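Local coordinates for protein exotoxin 6 (Staphylococcus aureus subsp. aureus Mu50, PDB 4ZYS) that is a secreted staphylococcal superantigen-like exotoxin with an OB-fold domain and a beta-grasp domain, and probably acts on host immune factors, perhaps through sugar binding, at residues Y121-K125 and E126-L130; S172-L175 and E176-R179. All blocks are in the same frame, centred on the assembly; numbering follows the deposited sequence.

Interaction 1: Y121-K125 and E126-L130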
loop_
_atom_site.group_PDB
_atom_site.type_symbol
_atom_site.label_atom_id
_atom_site.label_comp_id
_atom_site.label_asym_id
_atom_site.label_seq_id
_atom_site.Cartn_x
_atom_site.Cartn_y
_atom_site.Cartn_z
ATOM N N TYR A 121 5.213 -8.229 -12.841
ATOM C CA TYR A 121 4.435 -7.340 -11.980
ATOM C C TYR A 121 3.795 -6.239 -12.829
ATOM O O TYR A 121 4.502 -5.557 -13.575
ATOM C CB TYR A 121 5.299 -6.749 -10.867
ATOM C CG TYR A 121 4.485 -6.027 -9.815
ATOM C CD1 TYR A 121 3.553 -6.706 -9.037
ATOM C CD2 TYR A 121 4.634 -4.665 -9.606
ATOM C CE1 TYR A 121 2.782 -6.045 -8.087
ATOM C CE2 TYR A 121 3.881 -3.996 -8.644
ATOM C CZ TYR A 121 2.941 -4.687 -7.901
ATOM O OH TYR A 121 2.200 -4.047 -6.944
ATOM N N GLN A 122 2.475 -6.104 -12.770
ATOM C CA GLN A 122 1.773 -5.102 -13.589
ATOM C C GLN A 122 1.225 -3.949 -12.738
ATOM O O GLN A 122 0.496 -4.197 -11.779
ATOM C CB GLN A 122 0.623 -5.747 -14.410
ATOM C CG GLN A 122 1.103 -6.877 -15.292
ATOM C CD GLN A 122 0.212 -7.310 -16.414
ATOM O OE1 GLN A 122 -0.997 -7.061 -16.472
ATOM N NE2 GLN A 122 0.821 -7.970 -17.357
ATOM N N ILE A 123 1.573 -2.698 -13.103
ATOM C CA ILE A 123 1.099 -1.446 -12.475
ATOM C C ILE A 123 0.020 -0.849 -13.403
ATOM O O ILE A 123 0.267 -0.717 -14.599
ATOM C CB ILE A 123 2.264 -0.425 -12.192
ATOM C CG1 ILE A 123 3.276 -0.937 -11.129
ATOM C CG2 ILE A 123 1.750 0.987 -11.820
ATOM C CD1 ILE A 123 2.734 -1.123 -9.765
ATOM N N TYR A 124 -1.155 -0.493 -12.859
ATOM C CA TYR A 124 -2.235 0.071 -13.671
ATOM C C TYR A 124 -2.505 1.546 -13.315
ATOM O O TYR A 124 -3.267 2.228 -14.017
ATOM C CB TYR A 124 -3.521 -0.771 -13.502
ATOM C CG TYR A 124 -3.297 -2.256 -13.716
ATOM C CD1 TYR A 124 -3.025 -2.768 -14.987
ATOM C CD2 TYR A 124 -3.317 -3.145 -12.646
ATOM C CE1 TYR A 124 -2.809 -4.132 -15.187
ATOM C CE2 TYR A 124 -3.126 -4.512 -12.837
ATOM C CZ TYR A 124 -2.866 -5.000 -14.106
ATOM O OH TYR A 124 -2.669 -6.344 -14.288
ATOM N N LYS A 125 -1.867 2.037 -12.251
ATOM C CA LYS A 125 -2.164 3.363 -11.751
ATOM C C LYS A 125 -1.069 4.402 -11.936
ATOM O O LYS A 125 0.110 4.135 -11.711
ATOM C CB LYS A 125 -2.532 3.261 -10.270
ATOM C CG LYS A 125 -3.995 2.826 -10.089
ATOM C CD LYS A 125 -4.418 2.514 -8.625
ATOM C CE LYS A 125 -4.146 3.603 -7.602
ATOM N NZ LYS A 125 -4.675 4.941 -8.028
ATOM N N GLU A 126 -1.492 5.625 -12.295
ATOM C CA GLU A 126 -0.590 6.786 -12.417
ATOM C C GLU A 126 -0.161 7.259 -11.033
ATOM O O GLU A 126 0.986 7.637 -10.808
ATOM C CB GLU A 126 -1.300 7.945 -13.115
ATOM C CG GLU A 126 -1.576 7.735 -14.581
ATOM C CD GLU A 126 -2.220 8.984 -15.139
ATOM O OE1 GLU A 126 -1.495 9.985 -15.340
ATOM O OE2 GLU A 126 -3.464 8.999 -15.272
ATOM N N ASP A 127 -1.113 7.284 -10.121
ATOM C CA ASP A 127 -0.892 7.701 -8.754
ATOM C C ASP A 127 -1.098 6.462 -7.877
ATOM O O ASP A 127 -2.231 6.083 -7.646
ATOM C CB ASP A 127 -1.862 8.847 -8.416
ATOM C CG ASP A 127 -1.556 9.520 -7.094
ATOM O OD1 ASP A 127 -0.382 9.542 -6.707
ATOM O OD2 ASP A 127 -2.506 10.016 -6.444
ATOM N N ILE A 128 -0.019 5.779 -7.476
ATOM C CA ILE A 128 -0.106 4.552 -6.683
ATOM C C ILE A 128 0.491 4.799 -5.261
ATOM O O ILE A 128 1.570 5.366 -5.129
ATOM C CB ILE A 128 0.549 3.353 -7.440
ATOM C CG1 ILE A 128 0.298 1.993 -6.712
ATOM C CG2 ILE A 128 2.055 3.574 -7.740
ATOM C CD1 ILE A 128 0.323 0.761 -7.631
ATOM N N SER A 129 -0.241 4.407 -4.209
ATOM C CA SER A 129 0.210 4.604 -2.839
ATOM C C SER A 129 1.236 3.561 -2.421
ATOM O O SER A 129 1.193 2.417 -2.887
ATOM C CB SER A 129 -0.965 4.579 -1.865
ATOM O OG SER A 129 -1.566 3.298 -1.808
ATOM N N LEU A 130 2.107 3.934 -1.472
ATOM C CA LEU A 130 3.048 3.007 -0.888
ATOM C C LEU A 130 2.295 1.931 -0.154
ATOM O O LEU A 130 2.781 0.806 -0.124
ATOM C CB LEU A 130 4.038 3.718 0.040
ATOM C CG LEU A 130 5.095 4.566 -0.666
ATOM C CD1 LEU A 130 5.958 5.246 0.332
ATOM C CD2 LEU A 130 5.961 3.725 -1.588
HETATM O O HOH W 1 -3.860 6.883 -10.463
#
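Lys125 reaches past Glu126 to the backbone of Asp127 where the chain turns into the short strand 127-129, within the beta-grasp domain and directly ahead of its helix 130-145. The polar part of this turn is gathered at the ammonium group. NZ of Lys125 donates to the carbonyl O of Asp127 at 2.7 Å. It comes nearly end-on to the carbonyl, at a C=O...N angle of 160°, and a little off the carbonyl plane. The lysine side chain gets there by bending: it runs straight through chi2, then turns at chi3 and again at chi4, which also lays CE 3.1 Å from the same Asp127 O. A water also bridges Asp127 N and Lys125 NZ, taking a hydrogen bond of 2.8 Å from Asp127 N and a weak one from Lys125 NZ. NZ has further partners in Asp70, by a salt bridge, and Thr91, so the lysine ties the loop to the OB-fold domain.

The acidic side chains of the turn face other parts of the protein. Glu126 forms a salt bridge with Arg187 and a hydrogen bond with Ser95, whereas Asp127 is held by Ser183 and paired with Lys60. Strand 127-129 itself lies antiparallel to 183-185, with Ile128 and Ile184 joined by backbone hydrogen bonds.

Apolar packing takes place on the buried side, toward helix 130-145. Ile123 and Ile128 are both buried, and their side chains cross at about a right angle; Ile123 also leans on Leu133 of the helix and Ile128 on Ile189. Ile128 places CG1 anti to its own N (chi1 -172°), which extends the branch back to the preceding loop, where the two CD1 atoms of Ile123 and Ile128 meet 3.7 Å apart.

Interaction 2: S172-L175 and E176-R179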
loop_
_atom_site.group_PDB
_atom_site.type_symbol
_atom_site.label_atom_id
_atom_site.label_comp_id
_atom_site.label_asym_id
_atom_site.label_seq_id
_atom_site.Cartn_x
_atom_site.Cartn_y
_atom_site.Cartn_z
ATOM N N SER A 172 10.624 -6.260 8.367
ATOM C CA SER A 172 10.463 -6.719 9.751
ATOM C C SER A 172 9.438 -5.877 10.524
ATOM O O SER A 172 9.105 -6.218 11.661
ATOM C CB SER A 172 11.813 -6.743 10.478
ATOM O OG SER A 172 12.300 -5.443 10.739
ATOM N N GLN A 173 8.927 -4.788 9.914
ATOM C CA GLN A 173 7.899 -3.934 10.543
ATOM C C GLN A 173 6.770 -3.741 9.594
ATOM O O GLN A 173 7.011 -3.835 8.390
ATOM C CB GLN A 173 8.472 -2.528 10.894
ATOM C CG GLN A 173 9.669 -2.486 11.850
ATOM C CD GLN A 173 9.346 -2.959 13.254
ATOM O OE1 GLN A 173 8.215 -2.834 13.745
ATOM N NE2 GLN A 173 10.352 -3.488 13.940
ATOM N N LYS A 174 5.567 -3.359 10.080
ATOM C CA LYS A 174 4.504 -2.915 9.165
ATOM C C LYS A 174 4.995 -1.614 8.532
ATOM O O LYS A 174 5.838 -0.948 9.138
ATOM C CB LYS A 174 3.171 -2.651 9.900
ATOM C CG LYS A 174 2.471 -3.876 10.496
ATOM C CD LYS A 174 1.020 -3.603 10.814
ATOM C CE LYS A 174 0.741 -2.812 12.065
ATOM N NZ LYS A 174 -0.700 -2.445 12.154
ATOM N N LEU A 175 4.467 -1.205 7.367
ATOM C CA LEU A 175 4.821 0.095 6.777
ATOM C C LEU A 175 4.398 1.206 7.743
ATOM O O LEU A 175 3.352 1.059 8.395
ATOM C CB LEU A 175 4.102 0.263 5.428
ATOM C CG LEU A 175 4.236 1.599 4.684
ATOM C CD1 LEU A 175 5.657 1.845 4.254
ATOM C CD2 LEU A 175 3.300 1.636 3.474
ATOM N N GLU A 176 5.224 2.285 7.877
ATOM C CA GLU A 176 4.930 3.445 8.749
ATOM C C GLU A 176 3.573 4.020 8.351
ATOM O O GLU A 176 3.325 4.239 7.158
ATOM C CB GLU A 176 6.027 4.523 8.628
ATOM C CG GLU A 176 7.371 4.112 9.188
ATOM C CD GLU A 176 8.361 3.437 8.251
ATOM O OE1 GLU A 176 7.958 2.955 7.166
ATOM O OE2 GLU A 176 9.554 3.365 8.627
ATOM N N LYS A 177 2.693 4.225 9.327
ATOM C CA LYS A 177 1.343 4.736 9.118
ATOM C C LYS A 177 1.352 6.012 8.245
ATOM O O LYS A 177 0.560 6.087 7.307
ATOM C CB LYS A 177 0.637 4.965 10.456
ATOM C CG LYS A 177 0.112 3.669 11.076
ATOM C CD LYS A 177 -0.650 3.956 12.365
ATOM C CE LYS A 177 -0.603 2.813 13.359
ATOM N NZ LYS A 177 -1.478 1.667 12.974
ATOM N N GLU A 178 2.336 6.931 8.475
ATOM C CA GLU A 178 2.519 8.171 7.707
ATOM C C GLU A 178 2.804 7.930 6.214
ATOM O O GLU A 178 2.545 8.813 5.395
ATOM C CB GLU A 178 3.672 8.999 8.291
ATOM C CG GLU A 178 3.308 9.716 9.569
ATOM C CD GLU A 178 2.443 10.952 9.438
ATOM O OE1 GLU A 178 2.981 12.012 9.044
ATOM O OE2 GLU A 178 1.250 10.880 9.811
ATOM N N ARG A 179 3.385 6.764 5.872
ATOM C CA ARG A 179 3.779 6.448 4.503
ATOM C C ARG A 179 2.666 5.746 3.730
ATOM O O ARG A 179 2.734 5.674 2.501
ATOM C CB ARG A 179 5.055 5.608 4.499
ATOM C CG ARG A 179 6.261 6.385 4.996
ATOM C CD ARG A 179 7.457 5.478 5.118
ATOM N NE ARG A 179 8.064 5.264 3.815
ATOM C CZ ARG A 179 8.894 4.273 3.517
ATOM N NH1 ARG A 179 9.204 3.357 4.430
ATOM N NH2 ARG A 179 9.430 4.193 2.310
#
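Leu175 packs its isobutyl group against the side chain of Arg179, four residues on, while Glu176 holds the far end of that arginine. CD1 of Leu175 does most of the touching: it lies 3.8 Å from Arg179 CB and sits over one face of the guanidinium, 4.1 Å from Arg179 CZ. With CG anti to the backbone N (chi1 175°), the leucine is carried forward along the chain to the arginine, and the two side chains cross at about a right angle. The same leucine is buried against Leu130 and Asp134 of helix 130-145 and Ile169 of strand 166-170, and its backbone N is bonded to Tyr17 OH.

Glu176 closes the arrangement with a salt bridge. Its OE1 accepts from Arg179 NH1 at 3.0 Å, along a nearly straight N-H...O path of 164°. The two flat groups are not coplanar: OE1 lies close to the guanidinium plane, yet NH1 approaches it from above the carboxylate plane, 38° out. A bend at chi2 brings the glutamate back beside Leu175, its OE1 3.9 Å from CD1. On the backbone, Arg179 N donates to Glu176 O at 2.8 Å. Arg179 NH2 in turn binds the carbonyl O of Thr168, so the guanidinium is gripped from two parts of the chain.

Across the turn, the ammonium groups of Lys174 and Lys177 approach to 4.3 Å, NZ to NZ; both lie at long, weak ion-pair range of Glu76, which they probably share. Lys174 also makes a cation-pi contact with Tyr16.

This is a surface turn with helical backbone angles at 177-179, placed in the beta-grasp domain between edge strand 166-170 and strand 183-185.

Interactions 1 and 2 lie in series along the chain within the beta-grasp domain, their centres 18 Å apart and on opposite sides of the centre of the chain. Even so, they touch at one end. Leu130, the last residue of interaction 1 and the first of helix 130-145, places its CB 3.4 Å from Arg179 O, and its own O lies 3.7 Å from Leu175 CD2. The start of that helix thus joins the two loops. Leu130 is also backbone-bonded to Asp182, shortly after 176-179, giving a second connection between them. Their ties to the OB-fold domain differ: interaction 1 meets it by a salt bridge, interaction 2 more weakly, through the long ion pairs to Glu76.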